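Local structure of putative pectin lyase (Geobacillus virus E2, 7CHU) at residues T228-L233 with E261-S266; V75-F80 with Y116-T121; Q426-N431 with G455-N460. The protein forms the trimeric tailspike of a deep-sea thermophilic bacteriophage and probably binds or degrades host surface polysaccharide. All coordinates share one frame; numbering follows the deposited sequence.

Interaction 1 of 3, residues T228-L233 with E261-S266; sequences TDNGDL and EANNGS
Asn230 and Asn263 meet where two neighbouring coils of the right-handed parallel beta-helix, the pectate-lyase-like fold, leave strands 220-228 and 259-261 and turn in the same sense. The two end-to-end directions differ by only 21°, and Thr228 pairs with Glu261 in a parallel bridge, their side chains side by side. Among the direct hydrogen bonds, Asn230 N gives its proton to Asn263 OD1 at 2.7 Å, in the carbonyl plane of that amide. The amides of Asn230 and Asn263 point the same way with planes 23° apart, reminiscent of the asparagine ladders of parallel beta-helices; beyond the pair, Asn230 ND2 donates to Val204 O, in strand 202-205 of the preceding coil. Backbone bonding continues from Asn264 N to Asn230 O at 2.8 Å, while the bond from Leu233 N to Asn264 O is weak. Gly231, at its backbone angles, lets the chain pass close to Gly265 N. The side chain of Asn264 is held at both ends of its amide. Its OD1 bonds directly to Lys292 NZ, and Asn264 ND2 donates to two waters, one reaching Asp229 O at 2.7 Å and the other Asp229 OD1 at 2.9 Å.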
loop_
_atom_site.group_PDB
_atom_site.type_symbol
_atom_site.label_atom_id
_atom_site.label_comp_id
_atom_site.label_asym_id
_atom_site.label_seq_id
_atom_site.Cartn_x
_atom_site.Cartn_y
_atom_site.Cartn_z
ATOM N N THR A 228 12.844 11.408 12.945
ATOM C CA THR A 228 13.641 12.545 12.480
ATOM C C THR A 228 14.748 12.887 13.472
ATOM O O THR A 228 14.643 12.601 14.665
ATOM C CB THR A 228 12.805 13.830 12.256
ATOM O OG1 THR A 228 12.672 14.552 13.490
ATOM C CG2 THR A 228 11.418 13.497 11.738
ATOM N N ASP A 229 15.822 13.516 12.950
ATOM C CA ASP A 229 16.886 14.121 13.762
ATOM C C ASP A 229 17.576 13.102 14.670
ATOM O O ASP A 229 17.997 13.426 15.779
ATOM C CB ASP A 229 16.349 15.293 14.601
ATOM C CG ASP A 229 15.832 16.435 13.740
ATOM O OD1 ASP A 229 16.656 17.271 13.331
ATOM O OD2 ASP A 229 14.611 16.483 13.456
ATOM N N ASN A 230 17.699 11.861 14.213
ATOM C CA ASN A 230 18.279 10.790 15.007
ATOM C C ASN A 230 19.666 10.430 14.491
ATOM O O ASN A 230 20.007 10.702 13.350
ATOM C CB ASN A 230 17.391 9.549 14.970
ATOM C CG ASN A 230 16.053 9.771 15.666
ATOM O OD1 ASN A 230 15.997 10.321 16.771
ATOM N ND2 ASN A 230 14.970 9.340 15.017
ATOM N N GLY A 231 20.452 9.773 15.339
ATOM C CA GLY A 231 21.718 9.218 14.900
ATOM C C GLY A 231 22.858 10.211 14.978
ATOM O O GLY A 231 22.745 11.319 15.505
ATOM N N ASP A 232 23.996 9.781 14.427
ATOM C CA ASP A 232 25.245 10.526 14.467
ATOM C C ASP A 232 26.230 9.796 13.567
ATOM O O ASP A 232 26.774 8.756 13.953
ATOM C CB ASP A 232 25.789 10.627 15.904
ATOM C CG ASP A 232 27.127 11.409 15.996
ATOM O OD1 ASP A 232 27.802 11.638 14.986
ATOM O OD2 ASP A 232 27.529 11.781 17.112
ATOM N N LEU A 233 26.450 10.325 12.372
ATOM C CA LEU A 233 27.277 9.618 11.398
ATOM C C LEU A 233 28.680 9.363 11.931
ATOM O O LEU A 233 29.267 8.304 11.668
ATOM C CB LEU A 233 27.354 10.407 10.099
ATOM C CG LEU A 233 28.150 9.659 9.038
ATOM C CD1 LEU A 233 27.486 8.323 8.777
ATOM C CD2 LEU A 233 28.185 10.501 7.785
ATOM N N GLU A 261 13.015 11.696 8.164
ATOM C CA GLU A 261 13.393 13.016 7.669
ATOM C C GLU A 261 14.549 13.586 8.474
ATOM O O GLU A 261 14.550 13.497 9.696
ATOM C CB GLU A 261 12.209 13.993 7.720
ATOM C CG GLU A 261 12.593 15.386 7.206
ATOM C CD GLU A 261 11.399 16.230 6.799
ATOM O OE1 GLU A 261 10.246 15.772 6.941
ATOM O OE2 GLU A 261 11.622 17.359 6.335
ATOM N N ALA A 262 15.516 14.196 7.777
ATOM C CA ALA A 262 16.590 14.966 8.412
ATOM C C ALA A 262 17.300 14.168 9.508
ATOM O O ALA A 262 17.572 14.669 10.598
ATOM C CB ALA A 262 16.056 16.299 8.965
ATOM N N ASN A 263 17.605 12.913 9.234
ATOM C CA ASN A 263 18.369 12.166 10.216
ATOM C C ASN A 263 19.845 12.495 10.063
ATOM O O ASN A 263 20.285 12.977 9.018
ATOM C CB ASN A 263 18.095 10.676 10.068
ATOM C CG ASN A 263 16.830 10.256 10.833
ATOM O OD1 ASN A 263 16.666 10.584 12.017
ATOM N ND2 ASN A 263 15.926 9.577 10.148
ATOM N N ASN A 264 20.598 12.302 11.145
ATOM C CA ASN A 264 22.014 12.620 11.114
ATOM C C ASN A 264 22.880 11.420 10.753
ATOM O O ASN A 264 24.043 11.597 10.379
ATOM C CB ASN A 264 22.422 13.251 12.450
ATOM C CG ASN A 264 21.750 14.584 12.645
ATOM O OD1 ASN A 264 21.915 15.469 11.823
ATOM N ND2 ASN A 264 20.925 14.713 13.676
ATOM N N GLY A 265 22.342 10.214 10.856
ATOM C CA GLY A 265 22.889 9.064 10.182
ATOM C C GLY A 265 22.067 8.743 8.958
ATOM O O GLY A 265 21.284 9.567 8.468
ATOM N N SER A 266 22.230 7.521 8.460
ATOM C CA SER A 266 21.295 7.007 7.465
ATOM C C SER A 266 19.881 6.911 8.044
ATOM O O SER A 266 19.700 6.663 9.235
ATOM C CB SER A 266 21.761 5.637 6.989
ATOM O OG SER A 266 22.870 5.785 6.103
HETATM O O HOH W 1 20.662 13.200 16.057
HETATM O O HOH W 2 19.526 17.271 13.908
#

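Interaction 2 of 3, residues V75-F80 with Y116-T121; sequences VNVKEF and YFPTGT
The contact belongs to the start of the parallel beta-helix, at its first parallel strand, 75-76, which lies beside strand 113-117 as the two strands of a beta-alpha-beta unit whose connection carries helix 91-99. Asn76 and Tyr116 form the parallel bridge, with CA atoms 4.8 Å apart, and backbone bonds secure it on both flanks. Tyr116 N donates to Val75 O at 2.7 Å in a nearly straight bond, and Val77 N donates to Tyr116 O at 3.1 Å, nearly in line with the carbonyl bond.

The side chains then form two groups of contacts. In one, Asn76 and Tyr116 run side by side; the amide lies at the ring edge, its plane 77° from the ring, with Asn76 ND2 near the ring plane and 3.7 Å from Tyr116 CD2. Pro118 comes at Asn76 from the opposite direction, placing its CG 3.3 Å from Asn76 OD1. A second subunit of the trimer adjoins this group: Asn76 ND2 bonds Thr72 OG1 of that subunit, and Pro118 packs on the same threonine. In the other, Val77 CG1 sits over the centre of the Phe117 ring, 3.9 Å from the centroid and 7° from its normal, a clear CH-pi contact. With CG1 anti to the carbonyl carbon (chi1 -62°), the second methyl, CG2, is left to pack on Pro118 CD. Helix 91-99 covers this group, with Ala97 against Val77 and Ile94 against Phe117.

Past the bridge the chain leaves the strand in a 3-10 segment, and side chains secure the change of direction. Glu79 OE2 accepts from Asn76 N, which approaches from above the carboxylate plane. Asn76 OD1 closes an Asx turn, accepting Lys78 N at 2.8 Å in the carbonyl plane, on a lone pair.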
loop_
_atom_site.group_PDB
_atom_site.type_symbol
_atom_site.label_atom_id
_atom_site.label_comp_id
_atom_site.label_asym_id
_atom_site.label_seq_id
_atom_site.Cartn_x
_atom_site.Cartn_y
_atom_site.Cartn_z
ATOM N N VAL A 75 -3.929 -0.142 32.178
ATOM C CA VAL A 75 -3.204 0.377 33.324
ATOM C C VAL A 75 -2.763 1.787 32.968
ATOM O O VAL A 75 -1.994 1.977 32.024
ATOM C CB VAL A 75 -2.010 -0.511 33.681
ATOM C CG1 VAL A 75 -1.248 0.082 34.852
ATOM C CG2 VAL A 75 -2.490 -1.909 34.001
ATOM N N ASN A 76 -3.256 2.772 33.712
ATOM C CA ASN A 76 -2.896 4.171 33.530
ATOM C C ASN A 76 -1.683 4.485 34.396
ATOM O O ASN A 76 -1.715 4.264 35.618
ATOM C CB ASN A 76 -4.087 5.069 33.899
ATOM C CG ASN A 76 -3.924 6.509 33.430
ATOM O OD1 ASN A 76 -2.904 7.128 33.668
ATOM N ND2 ASN A 76 -4.939 7.042 32.736
ATOM N N VAL A 77 -0.610 4.985 33.772
ATOM C CA VAL A 77 0.598 5.309 34.536
ATOM C C VAL A 77 0.306 6.342 35.619
ATOM O O VAL A 77 1.012 6.397 36.627
ATOM C CB VAL A 77 1.737 5.798 33.606
ATOM C CG1 VAL A 77 2.118 4.703 32.617
ATOM C CG2 VAL A 77 1.330 7.109 32.880
ATOM N N LYS A 78 -0.751 7.142 35.465
ATOM C CA LYS A 78 -1.071 8.111 36.514
ATOM C C LYS A 78 -1.436 7.421 37.827
ATOM O O LYS A 78 -1.267 8.003 38.903
ATOM C CB LYS A 78 -2.219 9.019 36.064
ATOM C CG LYS A 78 -1.982 10.482 36.329
ATOM C CD LYS A 78 -3.265 11.293 36.228
ATOM C CE LYS A 78 -3.131 12.622 36.967
ATOM N NZ LYS A 78 -4.009 13.688 36.381
ATOM N N GLU A 79 -1.956 6.191 37.754
ATOM C CA GLU A 79 -2.218 5.408 38.954
ATOM C C GLU A 79 -0.965 5.148 39.761
ATOM O O GLU A 79 -1.061 4.783 40.940
ATOM C CB GLU A 79 -2.824 4.050 38.608
ATOM C CG GLU A 79 -4.093 4.070 37.801
ATOM C CD GLU A 79 -4.428 2.675 37.279
ATOM O OE1 GLU A 79 -4.054 1.690 37.975
ATOM O OE2 GLU A 79 -5.031 2.567 36.173
ATOM N N PHE A 80 0.204 5.263 39.152
ATOM C CA PHE A 80 1.450 4.901 39.810
ATOM C C PHE A 80 2.293 6.117 40.144
ATOM O O PHE A 80 3.446 5.972 40.566
ATOM C CB PHE A 80 2.205 3.887 38.953
ATOM C CG PHE A 80 1.566 2.527 38.972
ATOM C CD1 PHE A 80 0.502 2.230 38.124
ATOM C CD2 PHE A 80 1.975 1.575 39.907
ATOM C CE1 PHE A 80 -0.137 0.974 38.190
ATOM C CE2 PHE A 80 1.373 0.316 39.977
ATOM C CZ PHE A 80 0.306 0.013 39.122
ATOM N N TYR A 116 -1.257 2.804 29.566
ATOM C CA TYR A 116 -1.741 4.009 28.913
ATOM C C TYR A 116 -1.092 5.236 29.533
ATOM O O TYR A 116 -1.054 5.365 30.765
ATOM C CB TYR A 116 -3.261 4.121 29.028
ATOM C CG TYR A 116 -3.726 5.406 28.398
ATOM C CD1 TYR A 116 -3.696 5.563 27.017
ATOM C CD2 TYR A 116 -4.135 6.480 29.178
ATOM C CE1 TYR A 116 -4.112 6.764 26.416
ATOM C CE2 TYR A 116 -4.542 7.676 28.593
ATOM C CZ TYR A 116 -4.532 7.812 27.220
ATOM O OH TYR A 116 -4.934 9.006 26.644
ATOM N N PHE A 117 -0.595 6.130 28.677
ATOM C CA PHE A 117 0.088 7.364 29.089
ATOM C C PHE A 117 -0.799 8.538 28.688
ATOM O O PHE A 117 -0.861 8.864 27.488
ATOM C CB PHE A 117 1.465 7.516 28.408
ATOM C CG PHE A 117 2.481 6.461 28.753
ATOM C CD1 PHE A 117 2.318 5.145 28.349
ATOM C CD2 PHE A 117 3.645 6.809 29.412
ATOM C CE1 PHE A 117 3.267 4.187 28.662
ATOM C CE2 PHE A 117 4.614 5.857 29.734
ATOM C CZ PHE A 117 4.422 4.542 29.360
ATOM N N PRO A 118 -1.471 9.216 29.617
ATOM C CA PRO A 118 -2.313 10.362 29.241
ATOM C C PRO A 118 -1.461 11.508 28.723
ATOM O O PRO A 118 -0.236 11.538 28.885
ATOM C CB PRO A 118 -3.020 10.761 30.552
ATOM C CG PRO A 118 -2.830 9.576 31.490
ATOM C CD PRO A 118 -1.528 8.945 31.070
ATOM N N THR A 119 -2.144 12.447 28.068
ATOM C CA THR A 119 -1.514 13.671 27.583
ATOM C C THR A 119 -0.522 14.215 28.600
ATOM O O THR A 119 -0.829 14.303 29.794
ATOM C CB THR A 119 -2.586 14.713 27.291
ATOM O OG1 THR A 119 -3.387 14.251 26.196
ATOM C CG2 THR A 119 -1.943 16.056 26.924
ATOM N N GLY A 120 0.686 14.511 28.148
ATOM C CA GLY A 120 1.687 15.028 29.060
ATOM C C GLY A 120 3.097 14.862 28.534
ATOM O O GLY A 120 3.345 14.233 27.509
ATOM N N THR A 121 4.024 15.444 29.290
ATOM C CA THR A 121 5.454 15.384 29.036
ATOM C C THR A 121 6.068 14.581 30.176
ATOM O O THR A 121 5.961 14.987 31.334
ATOM C CB THR A 121 6.025 16.804 28.995
ATOM O OG1 THR A 121 5.419 17.528 27.920
ATOM C CG2 THR A 121 7.525 16.793 28.812
#

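Interaction 3 of 3, residues Q426-N431 with G455-N460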
loop_
_atom_site.group_PDB
_atom_site.type_symbol
_atom_site.label_atom_id
_atom_site.label_comp_id
_atom_site.label_asym_id
_atom_site.label_seq_id
_atom_site.Cartn_x
_atom_site.Cartn_y
_atom_site.Cartn_z
ATOM N N GLN A 426 30.825 0.748 -23.615
ATOM C CA GLN A 426 30.994 -0.699 -23.667
ATOM C C GLN A 426 31.276 -1.188 -22.254
ATOM O O GLN A 426 32.398 -0.995 -21.751
ATOM C CB GLN A 426 32.149 -1.075 -24.609
ATOM C CG GLN A 426 32.337 -2.563 -24.816
ATOM C CD GLN A 426 33.490 -2.869 -25.781
ATOM O OE1 GLN A 426 34.658 -2.907 -25.384
ATOM N NE2 GLN A 426 33.162 -3.079 -27.047
ATOM N N PRO A 427 30.313 -1.829 -21.578
ATOM C CA PRO A 427 30.519 -2.186 -20.161
ATOM C C PRO A 427 31.610 -3.214 -19.934
ATOM O O PRO A 427 32.439 -3.036 -19.033
ATOM C CB PRO A 427 29.144 -2.725 -19.741
ATOM C CG PRO A 427 28.208 -2.182 -20.696
ATOM C CD PRO A 427 28.931 -2.087 -22.001
ATOM N N LYS A 428 31.624 -4.305 -20.710
ATOM C CA LYS A 428 32.634 -5.356 -20.586
ATOM C C LYS A 428 33.665 -5.189 -21.696
ATOM O O LYS A 428 33.374 -5.460 -22.867
ATOM C CB LYS A 428 31.996 -6.744 -20.647
ATOM C CG LYS A 428 33.010 -7.886 -20.504
ATOM C CD LYS A 428 32.319 -9.155 -20.044
ATOM C CE LYS A 428 33.305 -10.202 -19.525
ATOM N NZ LYS A 428 32.592 -11.363 -18.925
ATOM N N GLY A 429 34.880 -4.772 -21.322
ATOM C CA GLY A 429 35.890 -4.401 -22.302
ATOM C C GLY A 429 36.484 -5.562 -23.071
ATOM O O GLY A 429 37.120 -5.344 -24.108
ATOM N N THR A 430 36.299 -6.791 -22.594
ATOM C CA THR A 430 36.861 -7.949 -23.279
ATOM C C THR A 430 35.940 -8.516 -24.344
ATOM O O THR A 430 36.350 -9.442 -25.056
ATOM C CB THR A 430 37.216 -9.077 -22.284
ATOM O OG1 THR A 430 36.063 -9.443 -21.519
ATOM C CG2 THR A 430 38.339 -8.649 -21.336
ATOM N N ASN A 431 34.714 -7.992 -24.477
ATOM C CA ASN A 431 33.751 -8.507 -25.441
ATOM C C ASN A 431 33.416 -7.434 -26.467
ATOM O O ASN A 431 33.467 -6.238 -26.172
ATOM C CB ASN A 431 32.467 -8.981 -24.762
ATOM C CG ASN A 431 32.705 -10.144 -23.796
ATOM O OD1 ASN A 431 33.746 -10.794 -23.830
ATOM N ND2 ASN A 431 31.741 -10.389 -22.919
ATOM N N GLY A 455 38.955 -3.484 -24.762
ATOM C CA GLY A 455 39.988 -3.769 -23.790
ATOM C C GLY A 455 39.782 -3.141 -22.422
ATOM O O GLY A 455 40.448 -3.550 -21.464
ATOM N N THR A 456 38.867 -2.187 -22.281
ATOM C CA THR A 456 38.693 -1.472 -21.019
ATOM C C THR A 456 37.217 -1.402 -20.661
ATOM O O THR A 456 36.409 -0.922 -21.462
ATOM C CB THR A 456 39.287 -0.060 -21.116
ATOM O OG1 THR A 456 40.681 -0.161 -21.423
ATOM C CG2 THR A 456 39.113 0.701 -19.802
ATOM N N ASP A 457 36.857 -1.887 -19.472
ATOM C CA ASP A 457 35.462 -1.824 -19.061
ATOM C C ASP A 457 34.983 -0.377 -19.014
ATOM O O ASP A 457 35.726 0.532 -18.630
ATOM C CB ASP A 457 35.250 -2.479 -17.690
ATOM C CG ASP A 457 35.565 -3.963 -17.679
ATOM O OD1 ASP A 457 35.482 -4.631 -18.732
ATOM O OD2 ASP A 457 35.869 -4.472 -16.578
ATOM N N ASN A 458 33.733 -0.172 -19.428
ATOM C CA ASN A 458 33.039 1.121 -19.342
ATOM C C ASN A 458 33.678 2.208 -20.205
ATOM O O ASN A 458 33.472 3.397 -19.957
ATOM C CB ASN A 458 32.916 1.592 -17.888
ATOM C CG ASN A 458 32.005 0.699 -17.066
ATOM O OD1 ASN A 458 30.953 0.272 -17.538
ATOM N ND2 ASN A 458 32.398 0.421 -15.828
ATOM N N SER A 459 34.416 1.819 -21.245
ATOM C CA SER A 459 35.063 2.752 -22.158
ATOM C C SER A 459 34.108 3.224 -23.269
ATOM O O SER A 459 33.064 2.624 -23.534
ATOM C CB SER A 459 36.292 2.096 -22.783
ATOM O OG SER A 459 35.908 1.152 -23.764
ATOM N N ASN A 460 34.493 4.313 -23.935
ATOM C CA ASN A 460 33.733 4.843 -25.061
ATOM C C ASN A 460 34.162 4.153 -26.345
ATOM O O ASN A 460 35.358 4.013 -26.612
ATOM C CB ASN A 460 33.930 6.354 -25.192
ATOM C CG ASN A 460 33.337 7.112 -24.029
ATOM O OD1 ASN A 460 32.422 6.620 -23.363
ATOM N ND2 ASN A 460 33.848 8.313 -23.772
HETATM O O HOH W 3 30.855 -2.433 -16.498
#
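Gln426 and Gly429, each with 61 Å² covered, and Asp457, with 43 Å², carry the contact between 426-431 and 455-460. Gln426 is held through its backbone: its N donates to Ser459 O at 2.9 Å and 171°, whereas its O receives only weak bonds from Asn458 N and Ser459 N. Its side chain, extended with CG anti to the backbone N (chi1 -175°), carries the amide to Ser454, Asn452 and Ser433, all outside the two segments. Gly429 passes so close to the backbone of 455-457 that its CA is 3.6 Å from Thr456 O. Both its backbone polar atoms are used. Gly429 O accepts from Gly455 N at 2.7 Å, with the donor tilted from the carbonyl plane, and Gly429 N donates to Asp457 OD1 at 2.7 Å. That last bond is practically straight, 179°, and uses the anti lone pair of the carboxylate; Asp457 CB meanwhile rests 3.2 Å from Pro427 O. A water joins Pro427 O to Asn458 OD1, which also accepts from Asn379. The pairing is that of two tight turns packed together, type I at 428-431 and type II at 456-459, linking loops of the antiparallel beta region that follows the parallel beta-helix.

In the fold
The three contacts follow one another along the chain without sharing residues, and they sample three levels of an elongated spike. Interaction 2 starts the parallel beta-helix and adjoins a second subunit; interaction 1 lies further along it, in matching turns of neighbouring coils that no other chain touches. Their centres are 29 Å apart and their nearest atoms about 16 Å, so they do not touch. Interaction 3 belongs to the antiparallel region, its centre 39 Å from that of interaction 1 and 66 Å from that of interaction 2, on the opposite side of the chain's centre from interaction 2. Parallel coil stacking thus gives way to antiparallel turns, and none of the three contacts includes a bound ligand.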